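2-oxoglutarate dehydrogenase E3 component (Thermus thermophilus, PDB 2YQU) probably oxidises protein-bound dihydrolipoyl groups of the 2-oxoglutarate dehydrogenase complex with NAD(+), using a bound FAD and a redox-active disulfide. Local coordinates at residues A17-Q22 with E316-V321; L161-V166 with A253-V258; F368-S373 with I403-G408; L389-A392 with I397-V400. All blocks are in the same frame, centred on the assembly; numbering follows the deposited sequence.

Contact 1 (A17-Q22 with E316-V321); sequences AIRAAQ and EGIAAV
R19 and I318 meet between two helices of the FAD-binding Rossmann fold. Helix 11-22 follows the first strand of that fold. Helix 310-326 packs beside it, and the short axes run 8.8 Å apart at a crossing angle of -32°. No hydrogen bond joins the two segments; the touching atoms are nearly all carbons. The side chains of R19 and I318 cross at about a right angle. The end of I318, CD1, reaches the start of the arginine chain, 3.4 Å from R19 CB. V321 comes in obliquely, with its CG2 3.7 Å from R19 CG. The arginine therefore uses its aliphatic part here. Its CG lies anti to the backbone N (chi1 -172°), and a bend at chi2 carries the guanidinium on past these methyls. There NE forms a salt bridge with E322, one residue beyond V321. A20 meets the other branch of V321, with A20 CB 4.1 Å from V321 CG1. L4 of strand 2-7 touches both A20 and V321. I453 of the second subunit packs on R19 and I318, so the pair of helices also faces the dimer partner. Within helix 11-22, R19 NH1 donates to Q22 OE1 at 3.0 Å, and that oxygen lies in the guanidinium plane.

Contact 2 (L161-V166 with A253-V258); sequences LSFPEV and ADRVLV
R255 and E165 form a salt bridge that ties the loop before strand 169-173 to the start of strand 255-258. Both belong to the NAD-binding Rossmann-type domain. R255 NH2 donates to E165 OE1 at 2.8 Å, with an N-H...O angle of 162°. The acceptor uses its syn lone pair. The carboxylate and guanidinium planes are nearly coplanar. A water closes the rest of the arrangement. It accepts from R255 NE at 3.0 Å and donates to E165 OE1 at 2.7 Å. It also donates to the backbone E165 O at 2.9 Å. OE1 is thus held by two donors, the arginine and the water. R255 NH1 goes to the backbone oxygen of E152, so each guanidinium nitrogen has an acceptor.

The aliphatic part of R255 lies over one face of the F163 ring. R255 CG sits 4.0 Å from the ring centroid, a CH-pi contact, and R255 CB is 3.7 Å from F163 CZ. A bend at chi2 (-76°) lets the chain follow the ring, and the guanidinium plane lies close to parallel with the ring, 16° apart. W186 of helix 177-188 meets the F163 ring too.

A leucine in place of R255 would probably leave E165 without its charge partner and the water without its NE donor. E165 is exposed, while F163 is buried. The ion pair therefore lies at the solvent side of a hydrophobic contact, and its charge is probably partly screened by water.

Contact 3 (F368-S373 with I403-G408); sequences FPYSAS and IGARVG
The turn that links strand 397-404 to helix 407-419, in the dimerisation domain, receives the ring of Y370. Y370 lies in a short 3-10 segment just after strand 363-369. The turn is a type II beta turn from G404 to V407, closed by V407 N bonding to G404 O. Y370 OH donates to A405 O at 2.7 Å. The donor sits above the carbonyl plane, 37° out of it. One ring face lies against G404, whose CA is 4.0 Å from the ring centroid in a CH-pi contact. A side chain at G404 would run into Y370 CE2, and the backbone there takes angles that would press a CB onto the preceding carbonyl oxygen. V407 CG2 comes to the ring edge, 3.6 Å from Y370 OH. A405 CB lies 4.1 Å from Y370 CE1. A phenylalanine in place of Y370 would probably keep the face contact with G404 but leave A405 O without this hydroxyl donor. Strand 385-391 runs between strands 363-369 and 397-404 in the antiparallel sheet, so the tyrosine side chain bridges from one flank of it to the other. I440 of helix 438-449 and the loop residue L437 also pack on Y370. V407 leans on A347 of strand 345-350 and on I386 of strand 385-391, where helix 407-419 sets out from the sheet.

Contact 4 (L389-A392 with I397-V400); sequences LAHA and ILGV
L389 O is gripped by two backbone amides, those of L398 and G399. The bond from L398 N is 2.8 Å long and fairly straight, at 164°. The bond from G399 N is weak, at 3.3 Å. Two residues of one strand, L398 and G399, thus stand opposite the single L389, a classic beta bulge. It lies in the hairpin of strands 385-391 and 397-404, part of the antiparallel sheet of the dimerisation domain. The ladder is completed in the other direction by L389 N, which donates to G399 O at 2.8 Å and 173°. L389 and G399 are a hydrogen-bonded pair. The next pair, A390 with I397, is non-hydrogen-bonded, and its CA atoms are 4.3 Å apart. L398 is the residue skipped between the pairs.

At the bulge, the L398 side chain lies against the facing strand. Its CG lies anti to the carbonyl carbon (chi1 -62°), and CD1 reaches the backbone of the other strand, 3.6 Å from H391 N. The same methyl lies 4.0 Å from H391 CB. The polar end of H391 turns to its own loop, where ND1 bonds to K393 N. L389 carries its CB close to G399 O, at 3.7 Å.

A390 and I397 point to one face of the sheet, and there helix 407-419 covers I397. L389 points to the opposite face, where L356 of helix 353-359 packs on both L389 and L398. The polar pairing is all backbone, so the hairpin register does not rest on side-chain polarity here; the side chains add apolar contacts.

In the fold
Helix 11-22, near the N terminus, waits almost 300 residues for its partner in contact 1. That contact closes the longest loop, joining the two ends of the FAD-binding part. Contact 2 is nested inside this loop and closes a shorter one within the NAD-binding part. Their centres lie 38 Å apart, on opposite sides of the chain's centre. After both of these loops close come contacts 3 and 4, in the dimerisation domain. Contact 4 closes a tight hairpin, nested inside the loop of contact 3. Both use strand 397-404, contact 4 at its start and contact 3 at its end, with centres 18 Å apart. No two of these loops cross.

Contact 1 (A17-Q22 with E316-V321)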
loop_
_atom_site.group_PDB
_atom_site.type_symbol
_atom_site.label_atom_id
_atom_site.label_comp_id
_atom_site.label_asym_id
_atom_site.label_seq_id
_atom_site.Cartn_x
_atom_site.Cartn_y
_atom_site.Cartn_z
ATOM N N ALA A 17 -4.077 -26.429 9.566
ATOM C CA ALA A 17 -5.222 -27.127 10.155
ATOM C C ALA A 17 -6.534 -26.693 9.510
ATOM O O ALA A 17 -7.336 -27.550 9.144
ATOM C CB ALA A 17 -5.262 -26.931 11.678
ATOM N N ILE A 18 -6.722 -25.379 9.314
ATOM C CA ILE A 18 -7.928 -24.849 8.669
ATOM C C ILE A 18 -8.013 -25.329 7.215
ATOM O O ILE A 18 -9.058 -25.788 6.778
ATOM C CB ILE A 18 -7.985 -23.292 8.735
ATOM C CG1 ILE A 18 -8.115 -22.814 10.184
ATOM C CG2 ILE A 18 -9.136 -22.755 7.890
ATOM C CD1 ILE A 18 -7.783 -21.339 10.369
ATOM N N ARG A 19 -6.913 -25.242 6.470
ATOM C CA ARG A 19 -6.908 -25.730 5.096
ATOM C C ARG A 19 -7.214 -27.224 5.009
ATOM O O ARG A 19 -7.971 -27.659 4.126
ATOM C CB ARG A 19 -5.571 -25.441 4.419
ATOM C CG ARG A 19 -5.558 -25.736 2.932
ATOM C CD ARG A 19 -6.519 -24.871 2.117
ATOM N NE ARG A 19 -6.595 -25.344 0.737
ATOM C CZ ARG A 19 -7.705 -25.451 0.013
ATOM N NH1 ARG A 19 -8.897 -25.149 0.511
ATOM N NH2 ARG A 19 -7.619 -25.883 -1.238
ATOM N N ALA A 20 -6.628 -27.997 5.916
ATOM C CA ALA A 20 -6.853 -29.438 5.976
ATOM C C ALA A 20 -8.336 -29.746 6.200
ATOM O O ALA A 20 -8.912 -30.608 5.520
ATOM C CB ALA A 20 -5.993 -30.070 7.069
ATOM N N ALA A 21 -8.952 -29.022 7.131
ATOM C CA ALA A 21 -10.389 -29.142 7.369
ATOM C C ALA A 21 -11.180 -28.827 6.102
ATOM O O ALA A 21 -12.125 -29.536 5.773
ATOM C CB ALA A 21 -10.828 -28.233 8.508
ATOM N N GLN A 22 -10.791 -27.769 5.392
ATOM C CA GLN A 22 -11.437 -27.399 4.133
ATOM C C GLN A 22 -11.325 -28.501 3.082
ATOM O O GLN A 22 -12.203 -28.646 2.233
ATOM C CB GLN A 22 -10.845 -26.097 3.582
ATOM C CG GLN A 22 -11.205 -24.872 4.396
ATOM C CD GLN A 22 -10.625 -23.582 3.823
ATOM O OE1 GLN A 22 -9.780 -23.615 2.920
ATOM N NE2 GLN A 22 -11.081 -22.448 4.347
ATOM N N GLU A 316 3.603 -22.799 3.557
ATOM C CA GLU A 316 4.143 -24.152 3.620
ATOM C C GLU A 316 3.109 -25.093 4.229
ATOM O O GLU A 316 2.990 -26.237 3.808
ATOM C CB GLU A 316 5.455 -24.186 4.409
ATOM C CG GLU A 316 6.653 -23.767 3.581
ATOM C CD GLU A 316 7.958 -23.748 4.339
ATOM O OE1 GLU A 316 7.944 -23.724 5.582
ATOM O OE2 GLU A 316 9.014 -23.731 3.674
ATOM N N GLY A 317 2.354 -24.594 5.201
ATOM C CA GLY A 317 1.261 -25.338 5.800
ATOM C C GLY A 317 0.205 -25.698 4.760
ATOM O O GLY A 317 -0.242 -26.846 4.698
ATOM N N ILE A 318 -0.160 -24.726 3.927
ATOM C CA ILE A 318 -1.136 -24.938 2.857
ATOM C C ILE A 318 -0.630 -26.002 1.880
ATOM O O ILE A 318 -1.368 -26.940 1.528
ATOM C CB ILE A 318 -1.424 -23.609 2.093
ATOM C CG1 ILE A 318 -2.108 -22.576 3.003
ATOM C CG2 ILE A 318 -2.268 -23.876 0.839
ATOM C CD1 ILE A 318 -3.443 -22.955 3.506
ATOM N N ALA A 319 0.620 -25.856 1.441
ATOM C CA ALA A 319 1.218 -26.762 0.454
ATOM C C ALA A 319 1.363 -28.177 1.001
ATOM O O ALA A 319 1.188 -29.148 0.266
ATOM C CB ALA A 319 2.580 -26.239 0.004
ATOM N N ALA A 320 1.682 -28.286 2.287
ATOM C CA ALA A 320 1.875 -29.582 2.929
ATOM C C ALA A 320 0.575 -30.377 2.955
ATOM O O ALA A 320 0.547 -31.542 2.560
ATOM C CB ALA A 320 2.397 -29.405 4.346
ATOM N N VAL A 321 -0.503 -29.738 3.399
ATOM C CA VAL A 321 -1.786 -30.434 3.549
ATOM C C VAL A 321 -2.442 -30.688 2.195
ATOM O O VAL A 321 -3.122 -31.689 2.006
ATOM C CB VAL A 321 -2.756 -29.723 4.537
ATOM C CG1 VAL A 321 -2.114 -29.604 5.919
ATOM C CG2 VAL A 321 -3.210 -28.370 4.030
#

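Contact 2 (L161-V166 with A253-V258)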
loop_
_atom_site.group_PDB
_atom_site.type_symbol
_atom_site.label_atom_id
_atom_site.label_comp_id
_atom_site.label_asym_id
_atom_site.label_seq_id
_atom_site.Cartn_x
_atom_site.Cartn_y
_atom_site.Cartn_z
ATOM N N LEU A 161 8.878 -6.401 24.412
ATOM C CA LEU A 161 7.541 -5.935 24.040
ATOM C C LEU A 161 6.771 -5.319 25.212
ATOM O O LEU A 161 5.704 -4.727 25.005
ATOM C CB LEU A 161 6.719 -7.093 23.480
ATOM C CG LEU A 161 7.217 -7.704 22.172
ATOM C CD1 LEU A 161 6.623 -9.096 21.991
ATOM C CD2 LEU A 161 6.860 -6.795 21.011
ATOM N N SER A 162 7.316 -5.447 26.424
ATOM C CA SER A 162 6.578 -5.172 27.654
ATOM C C SER A 162 7.428 -4.520 28.746
ATOM O O SER A 162 7.166 -4.734 29.930
ATOM C CB SER A 162 6.005 -6.479 28.222
ATOM O OG SER A 162 5.204 -7.152 27.268
ATOM N N PHE A 163 8.440 -3.742 28.379
ATOM C CA PHE A 163 9.222 -3.033 29.398
ATOM C C PHE A 163 8.254 -2.208 30.262
ATOM O O PHE A 163 7.366 -1.535 29.729
ATOM C CB PHE A 163 10.278 -2.107 28.784
ATOM C CG PHE A 163 11.461 -2.820 28.158
ATOM C CD1 PHE A 163 12.007 -2.347 26.970
ATOM C CD2 PHE A 163 12.054 -3.921 28.761
ATOM C CE1 PHE A 163 13.098 -2.972 26.378
ATOM C CE2 PHE A 163 13.144 -4.551 28.176
ATOM C CZ PHE A 163 13.674 -4.069 26.984
ATOM N N PRO A 164 8.412 -2.270 31.585
ATOM C CA PRO A 164 7.542 -1.524 32.515
ATOM C C PRO A 164 7.760 0.006 32.531
ATOM O O PRO A 164 6.939 0.737 33.092
ATOM C CB PRO A 164 7.871 -2.149 33.880
ATOM C CG PRO A 164 9.258 -2.707 33.735
ATOM C CD PRO A 164 9.421 -3.080 32.295
ATOM N N GLU A 165 8.862 0.461 31.949
ATOM C CA GLU A 165 9.089 1.872 31.647
ATOM C C GLU A 165 10.022 1.979 30.448
ATOM O O GLU A 165 10.630 0.990 30.039
ATOM C CB GLU A 165 9.678 2.608 32.863
ATOM C CG GLU A 165 11.089 2.191 33.258
ATOM C CD GLU A 165 11.152 0.870 34.010
ATOM O OE1 GLU A 165 11.980 0.020 33.628
ATOM O OE2 GLU A 165 10.388 0.671 34.981
ATOM N N VAL A 166 10.140 3.174 29.877
ATOM C CA VAL A 166 11.075 3.384 28.786
ATOM C C VAL A 166 12.498 3.314 29.350
ATOM O O VAL A 166 12.821 4.031 30.299
ATOM C CB VAL A 166 10.852 4.733 28.096
ATOM C CG1 VAL A 166 11.836 4.917 26.943
ATOM C CG2 VAL A 166 9.414 4.844 27.609
ATOM N N ALA A 253 23.913 -0.275 30.071
ATOM C CA ALA A 253 22.557 0.145 29.735
ATOM C C ALA A 253 21.555 -0.319 30.792
ATOM O O ALA A 253 21.879 -1.131 31.661
ATOM C CB ALA A 253 22.173 -0.385 28.359
ATOM N N ASP A 254 20.340 0.210 30.727
ATOM C CA ASP A 254 19.275 -0.182 31.648
ATOM C C ASP A 254 18.667 -1.534 31.277
ATOM O O ASP A 254 18.245 -2.303 32.141
ATOM C CB ASP A 254 18.180 0.880 31.663
ATOM C CG ASP A 254 18.684 2.211 32.141
ATOM O OD1 ASP A 254 19.016 3.065 31.286
ATOM O OD2 ASP A 254 18.794 2.482 33.354
ATOM N N ARG A 255 18.578 -1.787 29.979
ATOM C CA ARG A 255 18.126 -3.069 29.448
ATOM C C ARG A 255 19.013 -3.433 28.271
ATOM O O ARG A 255 19.503 -2.561 27.556
ATOM C CB ARG A 255 16.667 -2.998 28.966
ATOM C CG ARG A 255 15.681 -2.418 29.946
ATOM C CD ARG A 255 15.288 -3.346 31.084
ATOM N NE ARG A 255 14.420 -2.661 32.041
ATOM C CZ ARG A 255 14.042 -3.160 33.217
ATOM N NH1 ARG A 255 14.459 -4.356 33.616
ATOM N NH2 ARG A 255 13.246 -2.451 34.008
ATOM N N VAL A 256 19.225 -4.727 28.078
ATOM C CA VAL A 256 19.900 -5.226 26.896
ATOM C C VAL A 256 19.014 -6.276 26.255
ATOM O O VAL A 256 18.597 -7.225 26.913
ATOM C CB VAL A 256 21.279 -5.826 27.227
ATOM C CG1 VAL A 256 21.901 -6.478 25.999
ATOM C CG2 VAL A 256 22.195 -4.766 27.803
ATOM N N LEU A 257 18.707 -6.085 24.977
ATOM C CA LEU A 257 17.913 -7.036 24.204
ATOM C C LEU A 257 18.860 -7.932 23.425
ATOM O O LEU A 257 19.611 -7.470 22.584
ATOM C CB LEU A 257 16.967 -6.314 23.235
ATOM C CG LEU A 257 16.267 -7.161 22.154
ATOM C CD1 LEU A 257 15.512 -8.316 22.762
ATOM C CD2 LEU A 257 15.305 -6.303 21.336
ATOM N N VAL A 258 18.805 -9.225 23.707
ATOM C CA VAL A 258 19.602 -10.207 22.994
ATOM C C VAL A 258 18.740 -10.738 21.848
ATOM O O VAL A 258 17.818 -11.506 22.075
ATOM C CB VAL A 258 20.047 -11.339 23.946
ATOM C CG1 VAL A 258 20.859 -12.402 23.196
ATOM C CG2 VAL A 258 20.857 -10.748 25.101
HETATM O O HOH W 1 13.014 -0.121 31.164
#

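Contact 3 (F368-S373 with I403-G408)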
loop_
_atom_site.group_PDB
_atom_site.type_symbol
_atom_site.label_atom_id
_atom_site.label_comp_id
_atom_site.label_asym_id
_atom_site.label_seq_id
_atom_site.Cartn_x
_atom_site.Cartn_y
_atom_site.Cartn_z
ATOM N N PHE A 368 13.810 3.851 -9.032
ATOM C CA PHE A 368 13.075 5.105 -8.960
ATOM C C PHE A 368 13.037 5.593 -7.510
ATOM O O PHE A 368 12.666 4.837 -6.601
ATOM C CB PHE A 368 11.664 4.930 -9.509
ATOM C CG PHE A 368 10.992 6.220 -9.833
ATOM C CD1 PHE A 368 11.272 6.874 -11.025
ATOM C CD2 PHE A 368 10.094 6.801 -8.945
ATOM C CE1 PHE A 368 10.661 8.067 -11.324
ATOM C CE2 PHE A 368 9.465 7.990 -9.254
ATOM C CZ PHE A 368 9.755 8.629 -10.442
ATOM N N PRO A 369 13.442 6.837 -7.282
ATOM C CA PRO A 369 13.532 7.378 -5.924
ATOM C C PRO A 369 12.226 7.995 -5.461
ATOM O O PRO A 369 11.479 8.543 -6.281
ATOM C CB PRO A 369 14.584 8.471 -6.072
ATOM C CG PRO A 369 14.345 8.998 -7.453
ATOM C CD PRO A 369 13.844 7.841 -8.289
ATOM N N TYR A 370 11.970 7.919 -4.155
ATOM C CA TYR A 370 10.822 8.583 -3.536
ATOM C C TYR A 370 10.840 10.096 -3.767
ATOM O O TYR A 370 9.792 10.735 -3.739
ATOM C CB TYR A 370 10.784 8.317 -2.028
ATOM C CG TYR A 370 10.021 7.075 -1.608
ATOM C CD1 TYR A 370 8.889 7.173 -0.810
ATOM C CD2 TYR A 370 10.444 5.803 -1.988
ATOM C CE1 TYR A 370 8.195 6.045 -0.398
ATOM C CE2 TYR A 370 9.753 4.673 -1.588
ATOM C CZ TYR A 370 8.627 4.796 -0.802
ATOM O OH TYR A 370 7.956 3.672 -0.395
ATOM N N SER A 371 12.023 10.659 -3.998
ATOM C CA SER A 371 12.174 12.100 -4.217
ATOM C C SER A 371 11.508 12.569 -5.498
ATOM O O SER A 371 11.166 13.740 -5.619
ATOM C CB SER A 371 13.655 12.484 -4.244
ATOM O OG SER A 371 14.341 11.803 -5.270
ATOM N N ALA A 372 11.333 11.658 -6.449
ATOM C CA ALA A 372 10.658 11.965 -7.711
ATOM C C ALA A 372 9.156 11.616 -7.705
ATOM O O ALA A 372 8.492 11.743 -8.733
ATOM C CB ALA A 372 11.366 11.250 -8.848
ATOM N N SER A 373 8.635 11.162 -6.559
ATOM C CA SER A 373 7.232 10.759 -6.426
ATOM C C SER A 373 6.342 11.915 -5.964
ATOM O O SER A 373 6.590 12.500 -4.907
ATOM C CB SER A 373 7.101 9.610 -5.421
ATOM O OG SER A 373 5.758 9.452 -5.021
ATOM N N ILE A 403 13.285 0.728 0.088
ATOM C CA ILE A 403 13.207 1.357 1.389
ATOM C C ILE A 403 12.459 2.674 1.232
ATOM O O ILE A 403 12.730 3.443 0.307
ATOM C CB ILE A 403 14.612 1.565 1.996
ATOM C CG1 ILE A 403 14.507 2.290 3.341
ATOM C CG2 ILE A 403 15.544 2.306 1.025
ATOM C CD1 ILE A 403 15.812 2.326 4.110
ATOM N N GLY A 404 11.508 2.912 2.124
ATOM C CA GLY A 404 10.703 4.120 2.081
ATOM C C GLY A 404 9.386 3.954 2.798
ATOM O O GLY A 404 9.033 2.865 3.242
ATOM N N ALA A 405 8.676 5.061 2.926
ATOM C CA ALA A 405 7.362 5.091 3.544
ATOM C C ALA A 405 6.471 4.040 2.896
ATOM O O ALA A 405 6.338 4.002 1.693
ATOM C CB ALA A 405 6.758 6.481 3.387
ATOM N N ARG A 406 5.933 3.137 3.707
ATOM C CA ARG A 406 4.977 2.128 3.252
ATOM C C ARG A 406 5.478 1.217 2.121
ATOM O O ARG A 406 4.683 0.650 1.391
ATOM C CB ARG A 406 3.660 2.814 2.879
ATOM C CG ARG A 406 3.066 3.545 4.081
ATOM C CD ARG A 406 2.198 4.702 3.760
ATOM N NE ARG A 406 1.847 5.411 4.985
ATOM C CZ ARG A 406 1.023 6.444 5.040
ATOM N NH1 ARG A 406 0.450 6.906 3.938
ATOM N NH2 ARG A 406 0.766 7.023 6.207
ATOM N N VAL A 407 6.789 1.030 2.008
ATOM C CA VAL A 407 7.327 0.289 0.875
ATOM C C VAL A 407 6.867 -1.167 0.885
ATOM O O VAL A 407 6.761 -1.795 -0.161
ATOM C CB VAL A 407 8.868 0.394 0.790
ATOM C CG1 VAL A 407 9.554 -0.708 1.575
ATOM C CG2 VAL A 407 9.319 0.396 -0.665
ATOM N N GLY A 408 6.601 -1.697 2.070
ATOM C CA GLY A 408 6.025 -3.019 2.182
ATOM C C GLY A 408 4.666 -3.132 1.510
ATOM O O GLY A 408 4.386 -4.126 0.808
#

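Contact 4 (L389-A392 with I397-V400)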
loop_
_atom_site.group_PDB
_atom_site.type_symbol
_atom_site.label_atom_id
_atom_site.label_comp_id
_atom_site.label_asym_id
_atom_site.label_seq_id
_atom_site.Cartn_x
_atom_site.Cartn_y
_atom_site.Cartn_z
ATOM N N LEU A 389 14.889 -5.713 -10.340
ATOM C CA LEU A 389 15.922 -6.482 -11.023
ATOM C C LEU A 389 15.231 -7.364 -12.054
ATOM O O LEU A 389 14.346 -8.116 -11.704
ATOM C CB LEU A 389 16.684 -7.337 -10.017
ATOM C CG LEU A 389 17.213 -6.568 -8.802
ATOM C CD1 LEU A 389 17.983 -7.470 -7.873
ATOM C CD2 LEU A 389 18.078 -5.401 -9.255
ATOM N N ALA A 390 15.617 -7.256 -13.320
ATOM C CA ALA A 390 14.993 -8.055 -14.380
ATOM C C ALA A 390 16.036 -8.791 -15.213
ATOM O O ALA A 390 17.134 -8.290 -15.429
ATOM C CB ALA A 390 14.154 -7.169 -15.272
ATOM N N HIS A 391 15.686 -9.973 -15.703
ATOM C CA HIS A 391 16.621 -10.769 -16.477
ATOM C C HIS A 391 17.014 -10.001 -17.743
ATOM O O HIS A 391 16.160 -9.445 -18.427
ATOM C CB HIS A 391 16.005 -12.123 -16.825
ATOM C CG HIS A 391 17.010 -13.148 -17.234
ATOM N ND1 HIS A 391 17.568 -13.174 -18.493
ATOM C CD2 HIS A 391 17.580 -14.164 -16.546
ATOM C CE1 HIS A 391 18.431 -14.173 -18.568
ATOM N NE2 HIS A 391 18.456 -14.790 -17.400
ATOM N N ALA A 392 18.307 -9.977 -18.044
ATOM C CA ALA A 392 18.844 -9.191 -19.159
ATOM C C ALA A 392 18.314 -9.638 -20.517
ATOM O O ALA A 392 18.186 -8.833 -21.435
ATOM C CB ALA A 392 20.361 -9.244 -19.143
ATOM N N ILE A 397 11.031 -10.459 -14.231
ATOM C CA ILE A 397 11.365 -9.863 -12.936
ATOM C C ILE A 397 12.013 -10.939 -12.064
ATOM O O ILE A 397 11.449 -12.018 -11.872
ATOM C CB ILE A 397 10.137 -9.262 -12.232
ATOM C CG1 ILE A 397 9.554 -8.102 -13.054
ATOM C CG2 ILE A 397 10.517 -8.773 -10.828
ATOM C CD1 ILE A 397 8.163 -7.719 -12.634
ATOM N N LEU A 398 13.206 -10.635 -11.565
ATOM C CA LEU A 398 13.950 -11.552 -10.700
ATOM C C LEU A 398 13.860 -11.177 -9.228
ATOM O O LEU A 398 13.951 -12.052 -8.366
ATOM C CB LEU A 398 15.414 -11.608 -11.131
ATOM C CG LEU A 398 15.653 -12.128 -12.550
ATOM C CD1 LEU A 398 17.090 -11.899 -12.954
ATOM C CD2 LEU A 398 15.286 -13.595 -12.651
ATOM N N GLY A 399 13.681 -9.891 -8.944
ATOM C CA GLY A 399 13.552 -9.411 -7.581
ATOM C C GLY A 399 13.153 -7.947 -7.502
ATOM O O GLY A 399 13.377 -7.195 -8.436
ATOM N N VAL A 400 12.533 -7.560 -6.392
ATOM C CA VAL A 400 12.172 -6.173 -6.140
ATOM C C VAL A 400 12.541 -5.825 -4.700
ATOM O O VAL A 400 12.338 -6.610 -3.777
ATOM C CB VAL A 400 10.664 -5.898 -6.409
ATOM C CG1 VAL A 400 10.358 -4.397 -6.294
ATOM C CG2 VAL A 400 10.257 -6.431 -7.782
#